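Local coordinates for protein Ddb_g0293866 (Dictyostelium discoideum, PDB 5LW6) that binds ADP-ribose through this macrodomain, the C-terminal part of a longer protein that probably senses DNA damage and recognises poly-ADP-ribose, at residues 79-82 with 83-87; 102-106 with 107-111; 148-151 with 152-156; 161-164 with 165-169. All coordinates share one frame; numbering follows the deposited sequence.

Interaction 1 of 4, residues 79-82 with 83-87; sequences NAIS and EYLHF
I81 and L85, one helical turn apart, lie side by side and point the same way, with I81 CG2 3.8 Å from L85 CD1. I81 sends that branch anti to its backbone N while CG1 takes the place beside the N, which leaves CG2 facing the L85 methyl. One residue earlier the contact is polar. A80 O accepts from Y84 N at 3.0 Å and also from a water lying 2.8 Å from A80 O. The same water donates to the carboxylate of E83, 2.6 Å from OE1, so it ties the helix backbone to a side chain three residues on. S82 O, for its part, accepts from H86 N at 2.9 Å.

Further out, A80 and Y84 face helix 237-253: the Y84 ring stacks on F249 and its hydroxyl bonds to D253. I81 also touches F249, and together with L85 it reaches F125 of strand 125-130. This is the last part of helix 70-87, the crossover of a beta-alpha-beta unit between strands 55-59 and 95-101. E83 OE1, gripped by the water and by H246 NE2 of helix 237-253, is probably held in place and polarised by the histidine, while A80 O, with two donors of its own, positions the water.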
# COMPACT_ATOMS: atom_id res chain seq x y z
N ASN A 79 1.07 14.42 -1.19
CA ASN A 79 0.51 15.16 -0.11
C ASN A 79 0.20 14.26 1.12
O ASN A 79 0.43 14.66 2.26
CB ASN A 79 -0.70 16.00 -0.59
CG ASN A 79 -0.28 17.35 -1.26
OD1 ASN A 79 -1.07 17.94 -2.02
ND2 ASN A 79 0.95 17.84 -1.01
N ALA A 80 -0.36 13.07 0.92
CA ALA A 80 -0.73 12.19 1.98
C ALA A 80 0.56 11.72 2.71
O ALA A 80 0.61 11.62 3.94
CB ALA A 80 -1.50 10.99 1.48
N ILE A 81 1.60 11.45 1.92
CA ILE A 81 2.84 10.95 2.45
C ILE A 81 3.47 12.03 3.34
O ILE A 81 3.96 11.76 4.44
CB ILE A 81 3.82 10.48 1.32
CG1 ILE A 81 3.33 9.11 0.75
CG2 ILE A 81 5.27 10.31 1.83
CD1 ILE A 81 3.88 8.76 -0.62
N SER A 82 3.47 13.24 2.81
CA SER A 82 4.05 14.35 3.54
C SER A 82 3.25 14.65 4.80
O SER A 82 3.83 14.94 5.85
CB SER A 82 4.31 15.57 2.62
OG SER A 82 4.92 16.56 3.40
N GLU A 83 1.92 14.53 4.75
CA GLU A 83 1.08 14.72 5.89
C GLU A 83 1.44 13.74 7.02
O GLU A 83 1.62 14.14 8.19
CB GLU A 83 -0.38 14.60 5.51
CG GLU A 83 -1.40 14.80 6.62
CD GLU A 83 -2.84 14.56 6.15
OE1 GLU A 83 -3.09 13.47 5.55
OE2 GLU A 83 -3.75 15.43 6.37
N TYR A 84 1.56 12.48 6.65
CA TYR A 84 1.91 11.43 7.61
C TYR A 84 3.31 11.67 8.15
O TYR A 84 3.52 11.68 9.40
CB TYR A 84 1.81 10.10 6.88
CG TYR A 84 2.20 8.90 7.78
CD1 TYR A 84 1.28 8.36 8.68
CD2 TYR A 84 3.46 8.35 7.75
CE1 TYR A 84 1.61 7.28 9.50
CE2 TYR A 84 3.82 7.28 8.57
CZ TYR A 84 2.92 6.77 9.46
OH TYR A 84 3.37 5.73 10.27
N LEU A 85 4.30 11.91 7.28
CA LEU A 85 5.71 12.05 7.76
C LEU A 85 5.91 13.30 8.65
O LEU A 85 6.67 13.29 9.60
CB LEU A 85 6.69 11.97 6.63
CG LEU A 85 6.79 10.61 5.92
CD1 LEU A 85 7.72 10.74 4.71
CD2 LEU A 85 7.32 9.56 6.86
N HIS A 86 5.26 14.39 8.30
CA HIS A 86 5.36 15.63 9.11
C HIS A 86 4.73 15.43 10.43
O HIS A 86 5.27 15.88 11.43
CB HIS A 86 4.66 16.79 8.38
CG HIS A 86 5.49 17.34 7.26
ND1 HIS A 86 4.96 17.98 6.16
CD2 HIS A 86 6.82 17.31 7.06
CE1 HIS A 86 5.93 18.35 5.35
NE2 HIS A 86 7.07 17.93 5.86
N PHE A 87 3.58 14.80 10.47
CA PHE A 87 2.92 14.51 11.72
C PHE A 87 3.87 13.70 12.62
O PHE A 87 3.88 13.89 13.88
CB PHE A 87 1.66 13.73 11.48
CG PHE A 87 0.88 13.40 12.68
CD1 PHE A 87 -0.05 14.27 13.18
CD2 PHE A 87 1.06 12.15 13.34
CE1 PHE A 87 -0.77 13.92 14.32
CE2 PHE A 87 0.32 11.82 14.47
CZ PHE A 87 -0.62 12.70 14.94
O HOH W 1 -1.68 11.33 5.44

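Interaction 2 of 4, residues 102-106 with 107-111; sequences KSIYS and DNLIQ
A serine N-cap with a hydrophobic staple starts helix 107-116: S106 caps the first turn, while Y105 and I110, the residues just before the cap and four beyond it, close over one another. S106 OG accepts from L109 N at 3.0 Å, with an N-H...O angle of 155°. Its hydroxyl sits between the backbone N and the carbonyl carbon (chi1 73°), a torsion that swings it forward over the amides of the opening turn. The carbonyl of the same residue receives I110 N at 3.2 Å in a straighter bond of 166°, the first of the regular helical series; Q111 N to D107 O is the next.

In the staple, the far end of the tyrosine ring crosses the isoleucine at a slant. Y105 CE2 lies 3.9 Å from I110 CD1, and Y105 OH is equally far, 3.9 Å, from I110 CG1. The pair rests on I127 of strand 125-130, and Y105 also touches V100 of strand 95-101. L109 turns the other way along the loop, its CD2 3.7 Å from I104 O and 4.3 Å from I104 CG2, and meets F60 together with I104. Replacing the tyrosine of Y105 by an alanine would probably leave I110 without its staple partner and open a gap beside I127.

One side chain and one carbonyl of S106 thus take up two amides of the first turn, while the apolar staple draws the incoming loop against the helix.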
# COMPACT_ATOMS: atom_id res chain seq x y z
N LYS A 102 8.04 0.57 -13.75
CA LYS A 102 9.00 1.26 -14.67
C LYS A 102 8.29 2.16 -15.63
O LYS A 102 8.79 3.24 -16.01
CB LYS A 102 9.72 0.19 -15.49
CG LYS A 102 10.85 0.73 -16.36
CD LYS A 102 11.57 -0.39 -17.14
CE LYS A 102 10.65 -1.11 -18.12
NZ LYS A 102 11.26 -2.32 -18.76
N SER A 103 7.19 1.68 -16.13
CA SER A 103 6.46 2.46 -17.13
C SER A 103 6.00 3.82 -16.63
O SER A 103 5.84 4.75 -17.41
CB SER A 103 5.33 1.66 -17.72
OG SER A 103 4.20 1.48 -16.92
N ILE A 104 5.73 3.92 -15.33
CA ILE A 104 5.20 5.15 -14.72
C ILE A 104 6.35 6.02 -14.16
O ILE A 104 6.21 7.22 -14.07
CB ILE A 104 4.25 4.80 -13.57
CG1 ILE A 104 3.16 3.79 -13.98
CG2 ILE A 104 3.71 6.04 -12.81
CD1 ILE A 104 2.00 4.35 -14.70
N TYR A 105 7.46 5.37 -13.77
CA TYR A 105 8.63 6.03 -13.21
C TYR A 105 9.29 6.93 -14.22
O TYR A 105 9.48 6.52 -15.35
CB TYR A 105 9.61 4.98 -12.72
CG TYR A 105 10.75 5.55 -11.89
CD1 TYR A 105 11.84 6.22 -12.50
CD2 TYR A 105 10.72 5.44 -10.50
CE1 TYR A 105 12.90 6.72 -11.74
CE2 TYR A 105 11.79 5.90 -9.74
CZ TYR A 105 12.86 6.56 -10.38
OH TYR A 105 13.87 7.05 -9.60
N SER A 106 9.51 8.17 -13.88
CA SER A 106 10.17 9.14 -14.80
C SER A 106 10.83 10.22 -13.99
O SER A 106 10.50 10.42 -12.83
CB SER A 106 9.15 9.76 -15.74
OG SER A 106 8.29 10.71 -15.10
N ASP A 107 11.76 10.96 -14.58
CA ASP A 107 12.30 12.12 -13.91
C ASP A 107 11.21 13.15 -13.54
O ASP A 107 11.31 13.77 -12.45
CB ASP A 107 13.37 12.81 -14.83
CG ASP A 107 14.64 11.97 -15.00
OD1 ASP A 107 14.85 11.02 -14.21
OD2 ASP A 107 15.48 12.28 -15.90
N ASN A 108 10.25 13.40 -14.43
CA ASN A 108 9.16 14.31 -14.17
C ASN A 108 8.33 13.89 -12.95
O ASN A 108 7.87 14.74 -12.18
CB ASN A 108 8.26 14.55 -15.41
CG ASN A 108 8.91 15.47 -16.47
OD1 ASN A 108 8.34 15.67 -17.55
ND2 ASN A 108 10.07 16.01 -16.19
N LEU A 109 8.13 12.58 -12.81
CA LEU A 109 7.41 12.06 -11.64
C LEU A 109 8.16 12.42 -10.39
O LEU A 109 7.61 12.97 -9.45
CB LEU A 109 7.21 10.55 -11.74
CG LEU A 109 6.46 9.98 -10.55
CD1 LEU A 109 5.06 10.47 -10.62
CD2 LEU A 109 6.53 8.47 -10.59
N ILE A 110 9.43 12.13 -10.37
CA ILE A 110 10.24 12.40 -9.19
C ILE A 110 10.24 13.90 -8.89
O ILE A 110 10.13 14.32 -7.75
CB ILE A 110 11.67 11.83 -9.36
CG1 ILE A 110 11.73 10.29 -9.53
CG2 ILE A 110 12.56 12.44 -8.28
CD1 ILE A 110 11.07 9.49 -8.44
N GLN A 111 10.41 14.72 -9.91
CA GLN A 111 10.35 16.20 -9.72
C GLN A 111 9.02 16.67 -9.12
O GLN A 111 8.98 17.58 -8.33
CB GLN A 111 10.56 16.94 -11.07
CG GLN A 111 12.00 16.93 -11.53
CD GLN A 111 12.17 17.63 -12.88
OE1 GLN A 111 11.20 17.86 -13.63
NE2 GLN A 111 13.41 18.01 -13.18

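Interaction 3 of 4, residues 148-151 with 152-156; sequences TEST and WRLKK
T151 and R153 meet where the chain bends: T151 OG1 faces R153 N at 3.3 Å and accepts a weak hydrogen bond from it. The threonine hydroxyl lies between its own backbone N and carbonyl carbon (chi1 73°), a rotation that brings it over the amide two residues ahead. One amide further on, L154 N donates to T151 O at 2.9 Å, coming from above the carbonyl plane, not within it. L154 then sends CD2 back to within 3.5 Å of T151 O.

The weak hydroxyl bond gives an ST turn, and the L154 N bond closes a type I beta turn from T151 to L154. Both lie just after strand 145-149, on the way to helix 161-167 of the macrodomain. L154 adopts positive phi (63°) as it leaves the turn, and its side chain packs on L216 of strand 213-217 and on T176 of helix 169-179.

Among the exposed side chains, R153 is bent at chi2 and chi3, and its CD lies over one face of the W152 ring, 3.2 Å above the plane and displaced toward the rim. K155 also folds back, its NZ donating to R153 O at 3.2 Å.

Two waters span the mouth of the bend. One links S150 OG, 2.8 Å away, to K155 O, to which it donates; the other is bound to T151 OG1 and accepts from K155 N, 3.1 Å from that nitrogen.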
# COMPACT_ATOMS: atom_id res chain seq x y z
N THR A 148 -0.46 -4.51 -1.02
CA THR A 148 -0.81 -4.89 -2.38
C THR A 148 -2.21 -4.41 -2.73
O THR A 148 -3.10 -4.47 -1.91
CB THR A 148 -0.67 -6.44 -2.55
OG1 THR A 148 -0.85 -6.81 -3.92
CG2 THR A 148 -1.63 -7.20 -1.70
N GLU A 149 -2.43 -4.02 -3.99
CA GLU A 149 -3.79 -3.61 -4.41
C GLU A 149 -4.66 -4.86 -4.53
O GLU A 149 -4.18 -5.93 -4.90
CB GLU A 149 -3.74 -2.93 -5.72
CG GLU A 149 -2.99 -1.60 -5.61
CD GLU A 149 -3.02 -0.72 -6.87
OE1 GLU A 149 -3.76 -1.01 -7.88
OE2 GLU A 149 -2.23 0.23 -6.89
N SER A 150 -5.90 -4.71 -4.16
CA SER A 150 -6.87 -5.79 -4.22
C SER A 150 -8.23 -5.24 -4.69
O SER A 150 -8.35 -4.09 -5.15
CB SER A 150 -6.94 -6.47 -2.85
OG SER A 150 -7.77 -7.63 -2.87
N THR A 151 -9.24 -6.07 -4.60
CA THR A 151 -10.59 -5.64 -4.99
C THR A 151 -11.52 -6.06 -3.86
O THR A 151 -11.08 -6.67 -2.87
CB THR A 151 -11.06 -6.33 -6.31
OG1 THR A 151 -11.37 -7.71 -6.04
CG2 THR A 151 -10.05 -6.25 -7.44
N TRP A 152 -12.81 -5.76 -4.03
CA TRP A 152 -13.75 -6.02 -2.97
C TRP A 152 -13.71 -7.50 -2.51
O TRP A 152 -13.99 -7.83 -1.32
CB TRP A 152 -15.20 -5.56 -3.35
CG TRP A 152 -15.85 -6.41 -4.32
CD1 TRP A 152 -15.74 -6.34 -5.65
CD2 TRP A 152 -16.68 -7.56 -4.03
NE1 TRP A 152 -16.45 -7.39 -6.23
CE2 TRP A 152 -17.05 -8.12 -5.24
CE3 TRP A 152 -17.13 -8.16 -2.86
CZ2 TRP A 152 -17.87 -9.26 -5.33
CZ3 TRP A 152 -17.94 -9.29 -2.95
CH2 TRP A 152 -18.31 -9.80 -4.19
N ARG A 153 -13.34 -8.38 -3.44
CA ARG A 153 -13.39 -9.81 -3.16
C ARG A 153 -12.31 -10.28 -2.19
O ARG A 153 -12.38 -11.36 -1.62
CB ARG A 153 -13.21 -10.62 -4.43
CG ARG A 153 -14.29 -10.55 -5.47
CD ARG A 153 -15.45 -11.46 -5.11
NE ARG A 153 -15.48 -12.82 -5.67
CZ ARG A 153 -15.72 -13.11 -6.96
NH1 ARG A 153 -15.85 -12.17 -7.92
NH2 ARG A 153 -15.77 -14.37 -7.30
N LEU A 154 -11.24 -9.51 -2.10
CA LEU A 154 -10.17 -9.81 -1.21
C LEU A 154 -9.49 -11.15 -1.56
O LEU A 154 -9.18 -11.96 -0.71
CB LEU A 154 -10.63 -9.76 0.24
CG LEU A 154 -11.03 -8.40 0.80
CD1 LEU A 154 -11.28 -8.56 2.28
CD2 LEU A 154 -10.06 -7.23 0.46
N LYS A 155 -9.32 -11.34 -2.86
CA LYS A 155 -8.78 -12.57 -3.45
C LYS A 155 -7.61 -12.24 -4.38
O LYS A 155 -7.41 -11.10 -4.86
CB LYS A 155 -9.86 -13.28 -4.27
CG LYS A 155 -10.87 -13.92 -3.35
CD LYS A 155 -11.92 -14.69 -4.10
CE LYS A 155 -13.03 -15.11 -3.13
NZ LYS A 155 -13.86 -13.94 -2.67
N LYS A 156 -6.91 -13.28 -4.72
CA LYS A 156 -5.84 -13.14 -5.74
C LYS A 156 -6.27 -12.45 -6.99
O LYS A 156 -7.37 -12.72 -7.53
CB LYS A 156 -5.35 -14.52 -6.07
CG LYS A 156 -4.23 -14.48 -7.09
CD LYS A 156 -3.75 -15.89 -7.34
CE LYS A 156 -4.33 -16.40 -8.64
NZ LYS A 156 -4.37 -17.88 -8.54
O HOH W 2 -5.78 -9.48 -3.43
O HOH W 3 -9.68 -9.47 -5.26

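Interaction 4 of 4, residues 161-164 with 165-169; sequences KQLY and EMLDT
K161 and E165 form a salt bridge one helical turn apart, K161 NZ approaching E165 OE1 on its syn lone pair, the side of the second carboxylate oxygen. The 2.5 Å between K161 NZ and E165 OE1 is very short, and its exact value is doubtful. The lysine chain runs out extended until a bend at chi4 (-55°) turns the ammonium back, and the two side chains cross at a slant on the exposed side.

Backbone bonds change along the helix. E165 N to K161 O is regular at 2.9 Å, and M166 N to Q162 O is longer at 3.2 Å. By L167 the pattern has frayed: its N makes weak bonds to both L163 O and Y164 O, each at 3.1 Å. Here helix 161-167 ends, D168 takes positive phi (74°), and helix 169-179 begins at once. D168 is its N-cap, the side chain capping a backbone N of the new helix and its OD2 also bonding to T171.

Van der Waals contacts make up the rest. In the apolar pair, L163 CG lies 3.7 Å from L167 CD1, and both leucines touch L205 of helix 204-207. M166, present as selenomethionine in this Se-Met-substituted protein, passes across Q162, whose NE2 stands 3.5 Å from M166 CG and close to the selenium. Y164 bridges the junction of the two helices: its CB is 3.5 Å from T169 OG1, and its ring meets F172 of the second helix edge to face.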
# COMPACT_ATOMS: atom_id res chain seq x y z
N LYS A 161 -0.59 -12.09 -8.41
CA LYS A 161 -0.41 -13.53 -8.49
C LYS A 161 0.85 -14.01 -7.82
O LYS A 161 0.85 -14.97 -7.08
CB LYS A 161 -0.42 -13.90 -10.00
CG LYS A 161 -0.16 -15.37 -10.32
CD LYS A 161 -0.22 -15.55 -11.84
CE LYS A 161 -0.31 -17.03 -12.28
NZ LYS A 161 0.79 -17.83 -11.72
N GLN A 162 1.94 -13.29 -8.04
CA GLN A 162 3.28 -13.77 -7.54
C GLN A 162 3.35 -13.74 -6.04
O GLN A 162 3.76 -14.69 -5.42
CB GLN A 162 4.40 -12.94 -8.14
CG GLN A 162 5.77 -13.24 -7.66
CD GLN A 162 6.21 -14.66 -8.00
OE1 GLN A 162 6.05 -15.14 -9.13
NE2 GLN A 162 6.70 -15.36 -7.00
N LEU A 163 2.83 -12.64 -5.46
CA LEU A 163 2.65 -12.57 -4.03
C LEU A 163 1.85 -13.74 -3.46
O LEU A 163 2.28 -14.37 -2.52
CB LEU A 163 2.05 -11.23 -3.65
CG LEU A 163 1.68 -11.05 -2.19
CD1 LEU A 163 2.92 -10.87 -1.28
CD2 LEU A 163 0.71 -9.89 -2.06
N TYR A 164 0.70 -14.01 -4.05
CA TYR A 164 -0.21 -15.05 -3.58
C TYR A 164 0.44 -16.43 -3.71
O TYR A 164 0.30 -17.20 -2.79
CB TYR A 164 -1.54 -14.99 -4.32
CG TYR A 164 -2.52 -14.04 -3.65
CD1 TYR A 164 -2.36 -12.66 -3.67
CD2 TYR A 164 -3.59 -14.52 -2.89
CE1 TYR A 164 -3.23 -11.84 -3.01
CE2 TYR A 164 -4.45 -13.69 -2.24
CZ TYR A 164 -4.28 -12.34 -2.27
OH TYR A 164 -5.11 -11.49 -1.56
N GLU A 165 1.22 -16.67 -4.77
CA GLU A 165 1.93 -17.96 -4.87
C GLU A 165 2.92 -18.16 -3.76
O GLU A 165 3.06 -19.25 -3.21
CB GLU A 165 2.54 -18.04 -6.23
CG GLU A 165 1.37 -18.35 -7.11
CD GLU A 165 1.58 -18.32 -8.59
OE1 GLU A 165 0.52 -18.30 -9.25
OE2 GLU A 165 2.72 -18.31 -9.12
N MSE A 166 3.52 -17.07 -3.32
CA MSE A 166 4.45 -17.08 -2.28
C MSE A 166 3.83 -17.29 -0.91
O MSE A 166 4.47 -17.77 -0.06
CB MSE A 166 5.26 -15.77 -2.33
CG MSE A 166 6.06 -15.69 -3.62
SE MSE A 166 6.75 -13.80 -3.79
CE MSE A 166 8.27 -14.04 -2.56
N LEU A 167 2.56 -16.90 -0.74
CA LEU A 167 1.82 -16.99 0.53
C LEU A 167 1.11 -18.34 0.64
O LEU A 167 0.80 -18.77 1.74
CB LEU A 167 0.74 -15.89 0.60
CG LEU A 167 1.27 -14.45 0.76
CD1 LEU A 167 0.26 -13.39 0.37
CD2 LEU A 167 1.76 -14.26 2.19
N ASP A 168 0.93 -18.97 -0.54
CA ASP A 168 -0.03 -20.06 -0.83
C ASP A 168 -1.45 -19.52 -0.93
O ASP A 168 -2.04 -19.16 0.09
CB ASP A 168 -0.01 -21.18 0.19
CG ASP A 168 -0.87 -22.38 -0.27
OD1 ASP A 168 -0.37 -23.14 -1.13
OD2 ASP A 168 -2.05 -22.48 0.14
N THR A 169 -1.96 -19.44 -2.14
CA THR A 169 -3.25 -18.80 -2.43
C THR A 169 -4.39 -19.30 -1.55
O THR A 169 -5.08 -18.51 -0.94
CB THR A 169 -3.61 -18.97 -3.89
OG1 THR A 169 -2.60 -18.34 -4.68
CG2 THR A 169 -4.94 -18.34 -4.23

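The four contacts follow one another along the macrodomain and fall into two groups. Interaction 1 lies on helix 70-87, interaction 2 at the start of helix 107-116 and the loop before it, with centres about 20 Å apart and no direct touch; both reach strand 125-130, through F125 and I127 respectively. Interactions 3 and 4, centres about 12 Å apart, pack directly: T148 CG2 meets L163 CD2 at 3.6 Å, and K156 N approaches Y164 CE2 at 3.5 Å, joining strand 145-149 and the loop that follows it to helix 161-167. Interaction 1 lies across the chain's centre from both. No ligand lies in any of the four, and their relation to the ADP-ribose pocket is not settled by these contacts.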